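ADP compounds hydrolase nudE (Escherichia coli, PDB 1VHZ) hydrolyses ADP-ribose, NADH and diadenosine polyphosphates such as Ap3A and Ap2A as a magnesium-dependent Nudix enzyme that works as a homodimer. Local coordinates at residues Val52-Ile57 / Arg96-Glu101. Sequence-based numbering, arbitrary orientation.
Sequences VMIVPI and RELKEE
Val52, Ile54 and Pro56 pack against Glu97 and Leu98 where the helix of the Nudix box, residues 90-102, lies on strand 51-58 of the Nudix fold. The segment axes come within 9.3 Å at an angle of 68°, and no hydrogen bond joins the two segments; the contact is made by carbon atoms.

Two apolar contacts centre on Leu98. Ile54 CG2, set anti to its own backbone N, lies 3.9 Å from Leu98 CG, and the two side chains meet at a slant. Further along the strand, Pro56 CG approaches Leu98 CD2 to 3.5 Å, the closest approach between the segments, with ring and leucine branch running past each other in opposite directions.

The aliphatic part of Glu97 continues this apolar seam. Its CB sits 3.8 Å from Ile54 CD1, the side chains crossing nearly at right angles, and its CG lies 4.1 Å from Val52 CG1. A bend at chi2 (-73°) turns the carboxylate off the hydrocarbon contact. The opposite face of the strand, with Met53 and Val55, packs on helix 169-184.

The salt bridges of Arg96 with Glu97 and Glu100 lie within the helix, and a further one joins it to Glu88. Glu97 and Glu101 are probable ligands of a divalent cation, by similarity, and their OE2 atoms, both acceptors, stand 3.1 Å apart, consistent with a shared metal site. Arg96 NH1 reaches Glu97 OE1 at 2.8 Å, approaching from 57° above the carboxylate plane. Replacing Glu97 with an alanine would probably cost the site a metal ligand, leave Arg96 without one of its carboxylate partners and open a gap beside Val52. The same NH1 also bonds Glu100 OE1 at 3.2 Å, with that oxygen nearly in the guanidinium plane.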
loop_
_atom_site.group_PDB
_atom_site.type_symbol
_atom_site.label_atom_id
_atom_site.label_comp_id
_atom_site.label_asym_id
_atom_site.label_seq_id
_atom_site.Cartn_x
_atom_site.Cartn_y
_atom_site.Cartn_z
ATOM N N VAL A 52 -5.932 5.977 -9.988
ATOM C CA VAL A 52 -6.415 7.197 -9.373
ATOM C C VAL A 52 -7.376 6.841 -8.233
ATOM O O VAL A 52 -8.092 5.838 -8.283
ATOM C CB VAL A 52 -7.110 8.135 -10.374
ATOM C CG1 VAL A 52 -8.402 7.541 -10.912
ATOM C CG2 VAL A 52 -7.412 9.500 -9.745
ATOM N N MET A 53 -7.273 7.563 -7.139
ATOM C CA MET A 53 -8.164 7.341 -5.988
ATOM C C MET A 53 -8.797 8.710 -5.711
ATOM O O MET A 53 -8.087 9.717 -5.701
ATOM C CB MET A 53 -7.459 6.757 -4.780
ATOM C CG MET A 53 -8.042 7.181 -3.428
ATOM S SD MET A 53 -7.227 6.395 -2.000
ATOM C CE MET A 53 -5.594 6.181 -2.699
ATOM N N ILE A 54 -10.109 8.745 -5.575
ATOM C CA ILE A 54 -10.803 10.007 -5.368
ATOM C C ILE A 54 -11.456 10.112 -4.002
ATOM O O ILE A 54 -12.126 9.204 -3.526
ATOM C CB ILE A 54 -11.917 10.224 -6.422
ATOM C CG1 ILE A 54 -11.395 9.927 -7.818
ATOM C CG2 ILE A 54 -12.456 11.648 -6.347
ATOM C CD1 ILE A 54 -11.533 8.481 -8.230
ATOM N N VAL A 55 -11.229 11.249 -3.379
ATOM C CA VAL A 55 -11.758 11.578 -2.079
ATOM C C VAL A 55 -12.723 12.764 -2.215
ATOM O O VAL A 55 -12.319 13.922 -2.154
ATOM C CB VAL A 55 -10.617 11.926 -1.102
ATOM C CG1 VAL A 55 -11.172 12.267 0.268
ATOM C CG2 VAL A 55 -9.629 10.749 -0.979
ATOM N N PRO A 56 -14.002 12.461 -2.366
ATOM C CA PRO A 56 -15.048 13.449 -2.491
ATOM C C PRO A 56 -15.491 13.998 -1.145
ATOM O O PRO A 56 -15.654 13.268 -0.164
ATOM C CB PRO A 56 -16.198 12.726 -3.165
ATOM C CG PRO A 56 -15.752 11.326 -3.390
ATOM C CD PRO A 56 -14.578 11.091 -2.479
ATOM N N ILE A 57 -15.609 15.314 -1.080
ATOM C CA ILE A 57 -16.065 16.024 0.111
ATOM C C ILE A 57 -17.303 16.845 -0.267
ATOM O O ILE A 57 -17.219 17.584 -1.263
ATOM C CB ILE A 57 -14.995 17.005 0.636
ATOM C CG1 ILE A 57 -13.723 16.257 1.007
ATOM C CG2 ILE A 57 -15.546 17.816 1.809
ATOM C CD1 ILE A 57 -12.528 17.069 1.393
ATOM N N ARG A 96 -14.190 11.174 -14.326
ATOM C CA ARG A 96 -14.865 10.058 -14.961
ATOM C C ARG A 96 -15.169 8.957 -13.944
ATOM O O ARG A 96 -16.299 8.455 -13.907
ATOM C CB ARG A 96 -14.035 9.499 -16.125
ATOM C CG ARG A 96 -14.628 8.250 -16.781
ATOM C CD ARG A 96 -13.738 7.727 -17.913
ATOM N NE ARG A 96 -12.369 7.475 -17.459
ATOM C CZ ARG A 96 -12.025 6.555 -16.556
ATOM N NH1 ARG A 96 -12.933 5.761 -15.982
ATOM N NH2 ARG A 96 -10.747 6.427 -16.195
ATOM N N GLU A 97 -14.177 8.570 -13.131
ATOM C CA GLU A 97 -14.398 7.534 -12.133
ATOM C C GLU A 97 -15.467 7.960 -11.128
ATOM O O GLU A 97 -16.280 7.106 -10.758
ATOM C CB GLU A 97 -13.128 7.133 -11.385
ATOM C CG GLU A 97 -12.075 6.427 -12.223
ATOM C CD GLU A 97 -12.456 4.996 -12.571
ATOM O OE1 GLU A 97 -11.971 4.514 -13.622
ATOM O OE2 GLU A 97 -13.220 4.363 -11.807
ATOM N N LEU A 98 -15.471 9.199 -10.671
ATOM C CA LEU A 98 -16.510 9.614 -9.721
ATOM C C LEU A 98 -17.904 9.410 -10.365
ATOM O O LEU A 98 -18.802 8.906 -9.705
ATOM C CB LEU A 98 -16.413 11.062 -9.349
ATOM C CG LEU A 98 -15.979 11.670 -8.059
ATOM C CD1 LEU A 98 -16.614 13.076 -7.906
ATOM C CD2 LEU A 98 -16.287 10.847 -6.820
ATOM N N LYS A 99 -18.072 9.909 -11.588
ATOM C CA LYS A 99 -19.320 9.843 -12.309
ATOM C C LYS A 99 -19.800 8.396 -12.439
ATOM O O LYS A 99 -20.967 8.138 -12.181
ATOM C CB LYS A 99 -19.237 10.468 -13.706
ATOM C CG LYS A 99 -19.028 11.960 -13.738
ATOM C CD LYS A 99 -18.815 12.468 -15.172
ATOM C CE LYS A 99 -18.466 13.969 -15.082
ATOM N NZ LYS A 99 -17.911 14.441 -16.380
ATOM N N GLU A 100 -18.880 7.505 -12.806
ATOM C CA GLU A 100 -19.173 6.101 -12.952
ATOM C C GLU A 100 -19.495 5.416 -11.623
ATOM O O GLU A 100 -20.381 4.568 -11.546
ATOM C CB GLU A 100 -17.981 5.334 -13.558
ATOM C CG GLU A 100 -17.717 5.568 -15.032
ATOM C CD GLU A 100 -16.426 4.964 -15.530
ATOM O OE1 GLU A 100 -16.002 5.325 -16.650
ATOM O OE2 GLU A 100 -15.785 4.140 -14.820
ATOM N N GLU A 101 -18.787 5.779 -10.551
ATOM C CA GLU A 101 -19.020 5.052 -9.301
ATOM C C GLU A 101 -20.010 5.644 -8.339
ATOM O O GLU A 101 -20.742 4.913 -7.665
ATOM C CB GLU A 101 -17.656 4.865 -8.597
ATOM C CG GLU A 101 -16.708 4.016 -9.454
ATOM C CD GLU A 101 -15.494 3.542 -8.684
ATOM O OE1 GLU A 101 -15.443 3.698 -7.447
ATOM O OE2 GLU A 101 -14.573 2.992 -9.323
#